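Local structure of glutaredoxin-glutathione complex (Polygonaceae, 5KQA) at residues 115-118 with 119-123; 30-33 with 34-38. The protein binds glutathione and, as a plant glutaredoxin of the thioredoxin fold, probably catalyses glutathione-dependent reduction of disulfides and mixed disulfides. One frame throughout, in Å; residues are numbered along the deposited sequence.

Interaction 1: residues 115-118 with 119-123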
loop_
_atom_site.group_PDB
_atom_site.type_symbol
_atom_site.label_atom_id
_atom_site.label_comp_id
_atom_site.label_asym_id
_atom_site.label_seq_id
_atom_site.Cartn_x
_atom_site.Cartn_y
_atom_site.Cartn_z
ATOM N N LYS A 115 -5.635 -16.779 0.207
ATOM C CA LYS A 115 -6.417 -15.784 0.942
ATOM C C LYS A 115 -6.583 -14.450 0.210
ATOM O O LYS A 115 -7.507 -13.694 0.500
ATOM C CB LYS A 115 -5.778 -15.530 2.309
ATOM C CG LYS A 115 -5.730 -16.769 3.204
ATOM C CD LYS A 115 -7.124 -17.262 3.552
ATOM C CE LYS A 115 -7.070 -18.622 4.232
ATOM N NZ LYS A 115 -6.503 -19.644 3.311
ATOM N N LEU A 116 -5.685 -14.163 -0.726
ATOM C CA LEU A 116 -5.618 -12.837 -1.351
ATOM C C LEU A 116 -6.854 -12.479 -2.182
ATOM O O LEU A 116 -7.413 -11.393 -2.029
ATOM C CB LEU A 116 -4.366 -12.735 -2.232
ATOM C CG LEU A 116 -4.034 -11.367 -2.824
ATOM C CD1 LEU A 116 -3.927 -10.345 -1.718
ATOM C CD2 LEU A 116 -2.733 -11.416 -3.635
ATOM N N VAL A 117 -7.268 -13.376 -3.068
ATOM C CA VAL A 117 -8.416 -13.084 -3.934
ATOM C C VAL A 117 -9.710 -12.865 -3.137
ATOM O O VAL A 117 -10.452 -11.925 -3.423
ATOM C CB VAL A 117 -8.627 -14.199 -4.984
ATOM C CG1 VAL A 117 -9.959 -14.023 -5.715
ATOM C CG2 VAL A 117 -7.475 -14.178 -5.977
ATOM N N PRO A 118 -9.989 -13.724 -2.140
ATOM C CA PRO A 118 -11.171 -13.485 -1.303
ATOM C C PRO A 118 -11.093 -12.158 -0.542
ATOM O O PRO A 118 -12.122 -11.501 -0.389
ATOM C CB PRO A 118 -11.166 -14.673 -0.326
ATOM C CG PRO A 118 -10.411 -15.751 -1.054
ATOM C CD PRO A 118 -9.345 -15.017 -1.830
ATOM N N MET A 119 -9.907 -11.786 -0.058
ATOM C CA MET A 119 -9.725 -10.499 0.624
ATOM C C MET A 119 -9.993 -9.349 -0.331
ATOM O O MET A 119 -10.635 -8.359 0.036
ATOM C CB MET A 119 -8.306 -10.355 1.184
ATOM C CG MET A 119 -7.949 -11.264 2.341
ATOM S SD MET A 119 -6.176 -11.149 2.691
ATOM C CE MET A 119 -5.962 -9.382 2.634
ATOM N N LEU A 120 -9.478 -9.489 -1.554
ATOM C CA LEU A 120 -9.632 -8.475 -2.590
ATOM C C LEU A 120 -11.092 -8.347 -3.013
ATOM O O LEU A 120 -11.575 -7.262 -3.308
ATOM C CB LEU A 120 -8.753 -8.813 -3.801
ATOM C CG LEU A 120 -7.247 -8.587 -3.619
ATOM C CD1 LEU A 120 -6.461 -9.193 -4.776
ATOM C CD2 LEU A 120 -6.929 -7.102 -3.505
ATOM N N THR A 121 -11.795 -9.470 -3.021
ATOM C CA THR A 121 -13.198 -9.483 -3.389
ATOM C C THR A 121 -14.061 -8.910 -2.271
ATOM O O THR A 121 -15.008 -8.171 -2.527
ATOM C CB THR A 121 -13.665 -10.916 -3.721
ATOM O OG1 THR A 121 -12.890 -11.425 -4.814
ATOM C CG2 THR A 121 -15.140 -10.930 -4.092
ATOM N N GLU A 122 -13.717 -9.251 -1.032
ATOM C CA GLU A 122 -14.507 -8.872 0.136
ATOM C C GLU A 122 -14.615 -7.353 0.267
ATOM O O GLU A 122 -15.617 -6.829 0.764
ATOM C CB GLU A 122 -13.890 -9.483 1.412
ATOM C CG GLU A 122 -14.749 -9.404 2.681
ATOM C CD GLU A 122 -14.278 -8.340 3.678
ATOM O OE1 GLU A 122 -13.438 -7.491 3.313
ATOM O OE2 GLU A 122 -14.750 -8.350 4.839
ATOM N N CYS A 123 -13.594 -6.645 -0.204
ATOM C CA CYS A 123 -13.543 -5.193 -0.033
ATOM C C CYS A 123 -13.798 -4.420 -1.319
ATOM O O CYS A 123 -13.719 -3.183 -1.328
ATOM C CB CYS A 123 -12.188 -4.778 0.525
ATOM S SG CYS A 123 -10.872 -4.948 -0.662
#
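Thr121 returns to the carbonyl of Val117, one turn back in the short helix 116-122, with two donors at once. Its N-H bonds to Val117 O at 2.8 Å and its hydroxyl OG1 donates to the same Val117 O at 2.9 Å. The two donors reach that oxygen from opposite faces of the carbonyl plane, and the hydroxyl stands well above the plane, 39° out of it. The first torsion explains the reach: a chi1 of -60° sets OG1 opposite the carbonyl carbon, which turns it back along the helix. The hydroxyl of this exposed residue thus has a partner on its own helix.

The other hydrogen bonds between 115-118 and 119-123 are i to i+4 backbone bonds, the evidence for an alpha-helical turn. Met119 N reaches Lys115 O at 3.1 Å, Leu120 N reaches Leu116 O at 2.8 Å, and Glu122 N reaches Pro118 O at 2.8 Å. Pro118, lacking an N-H, fits in the first turn, where it donates nothing but still accepts through its carbonyl.

The apolar part is carried by Leu116 and Leu120. Branch CD1 of Leu120 comes at a slant against Leu116 CG, 3.8 Å away. Met119 lies alongside the backbone instead, with its CG 3.1 Å from Lys115 O and its SD farther out.

The leucines mark the inner face of the helix. Leu116 packs on Leu56 and Leu60 of helix 48-60 and on Val107 of helix 104-112, while Leu120 also meets Leu60. Leu116, Met119 and Leu120 all touch Ile96 of strand 93-96, so this C-terminal helix lies against one strand of the central sheet and two neighbouring helices.

Interaction 2: residues 30-33 with 34-38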
loop_
_atom_site.group_PDB
_atom_site.type_symbol
_atom_site.label_atom_id
_atom_site.label_comp_id
_atom_site.label_asym_id
_atom_site.label_seq_id
_atom_site.Cartn_x
_atom_site.Cartn_y
_atom_site.Cartn_z
ATOM N N ALA A 30 -2.277 9.616 4.353
ATOM C CA ALA A 30 -2.152 8.178 4.083
ATOM C C ALA A 30 -3.417 7.433 4.494
ATOM O O ALA A 30 -3.885 6.547 3.779
ATOM C CB ALA A 30 -0.948 7.603 4.805
ATOM N N GLN A 31 -3.978 7.809 5.639
ATOM C CA GLN A 31 -5.198 7.168 6.132
ATOM C C GLN A 31 -6.381 7.428 5.201
ATOM O O GLN A 31 -7.174 6.525 4.930
ATOM C CB GLN A 31 -5.515 7.641 7.558
ATOM C CG GLN A 31 -4.504 7.147 8.603
ATOM C CD GLN A 31 -4.697 7.778 9.990
ATOM O OE1 GLN A 31 -5.080 8.944 10.115
ATOM N NE2 GLN A 31 -4.427 7.003 11.032
ATOM N N GLN A 32 -6.499 8.659 4.700
ATOM C CA GLN A 32 -7.583 9.003 3.781
ATOM C C GLN A 32 -7.472 8.197 2.487
ATOM O O GLN A 32 -8.475 7.815 1.891
ATOM C CB GLN A 32 -7.569 10.504 3.464
ATOM C CG GLN A 32 -8.842 11.051 2.791
ATOM C CD GLN A 32 -8.861 10.904 1.266
ATOM O OE1 GLN A 32 -7.817 10.913 0.604
ATOM N NE2 GLN A 32 -10.067 10.779 0.702
ATOM N N LEU A 33 -6.248 7.960 2.035
ATOM C CA LEU A 33 -6.050 7.158 0.831
ATOM C C LEU A 33 -6.470 5.719 1.082
ATOM O O LEU A 33 -7.133 5.098 0.250
ATOM C CB LEU A 33 -4.594 7.201 0.378
ATOM C CG LEU A 33 -4.225 8.537 -0.247
ATOM C CD1 LEU A 33 -2.711 8.680 -0.331
ATOM C CD2 LEU A 33 -4.882 8.627 -1.620
ATOM N N VAL A 34 -6.073 5.191 2.234
ATOM C CA VAL A 34 -6.445 3.833 2.605
ATOM C C VAL A 34 -7.964 3.711 2.762
ATOM O O VAL A 34 -8.562 2.718 2.335
ATOM C CB VAL A 34 -5.712 3.411 3.895
ATOM C CG1 VAL A 34 -6.298 2.144 4.482
ATOM C CG2 VAL A 34 -4.235 3.198 3.580
ATOM N N ASN A 35 -8.589 4.733 3.347
ATOM C CA ASN A 35 -10.032 4.727 3.548
ATOM C C ASN A 35 -10.815 4.849 2.243
ATOM O O ASN A 35 -11.988 4.485 2.181
ATOM C CB ASN A 35 -10.464 5.872 4.474
ATOM C CG ASN A 35 -9.998 5.683 5.898
ATOM O OD1 ASN A 35 -9.634 4.583 6.309
ATOM N ND2 ASN A 35 -10.011 6.766 6.668
ATOM N N SER A 36 -10.184 5.381 1.203
ATOM C CA SER A 36 -10.928 5.701 -0.007
ATOM C C SER A 36 -10.473 4.856 -1.196
ATOM O O SER A 36 -10.764 5.176 -2.347
ATOM C CB SER A 36 -10.798 7.199 -0.317
ATOM O OG SER A 36 -9.440 7.539 -0.547
ATOM N N ASN A 37 -9.769 3.767 -0.903
ATOM C CA ASN A 37 -9.361 2.810 -1.925
ATOM C C ASN A 37 -9.397 1.405 -1.380
ATOM O O ASN A 37 -8.802 1.137 -0.344
ATOM C CB ASN A 37 -7.957 3.119 -2.439
ATOM C CG ASN A 37 -7.914 4.360 -3.285
ATOM O OD1 ASN A 37 -8.244 4.323 -4.461
ATOM N ND2 ASN A 37 -7.494 5.472 -2.693
ATOM N N PRO A 38 -10.120 0.504 -2.056
ATOM C CA PRO A 38 -10.130 -0.885 -1.591
ATOM C C PRO A 38 -8.707 -1.444 -1.496
ATOM O O PRO A 38 -8.351 -2.084 -0.513
ATOM C CB PRO A 38 -10.957 -1.605 -2.660
ATOM C CG PRO A 38 -11.872 -0.534 -3.195
ATOM C CD PRO A 38 -11.078 0.740 -3.154
#
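Ser36 turns its side chain back over the last turn of helix 20-35, its OG coming 3.5 Å from Gln32 NE2 and giving a short hydrogen bond of 2.6 Å to Gln32 O. A chi1 of 62° swings the hydroxyl back to that carbonyl, one turn earlier. The side chain of Gln32, bent at chi2, brings its amide beside the same hydroxyl.

Asn37 takes the neighbouring carbonyl. Its ND2 donates to Leu33 O at 3.0 Å with an N-H...O angle of 165°, and the oxygen lies only 7° out of the amide plane. Ser36 N is a second donor to Leu33 O, at 3.2 Å, but it stands far above the carbonyl plane.

Helix 20-35 ends here: Val34 N to Ala30 O and Asn35 N to Gln31 O are i to i+4 backbone bonds of the helix, Ser36 is the first residue to leave helical backbone angles, and side chains bond to Gln32 O and Leu33 O. In the thioredoxin fold of glutaredoxins, this end leads through a short turn into 39-43, an inner strand of the sheet. An alanine in place of Asn37 would probably leave Leu33 O without its nearly straight amide bond, held then by the steeply placed Ser36 N-H, and the turn before the strand less firmly fixed.

Within the helix, Val34 CG2 passes 3.4 Å from Ala30 O. Ala30 and Val34 face Trp85 of helix 75-86 and Phe42 of strand 39-43, and Leu33 also touches Phe42 as well as Ile67 of strand 65-68.

Interaction 2 comes first along the chain, at the end of helix 20-35, and interaction 1 follows near the C-terminus, on helix 116-122; their centres are about 17 Å apart. Despite that separation in sequence they touch, Cys123 O lying 3.4 Å from Pro38 CB in a packing contact. Both border the same mixed sheet: residues 30-38 pack on strands 39-43 and 65-68, residues 115-123 on strand 93-96, which is next to 39-43. The segments just after the two helices therefore meet, through Pro38 and Cys123, at one region of the thioredoxin-like fold. The side chain of Leu116 is about 13 Å from the bound glutathione, so interaction 1 is structural packing away from the ligand.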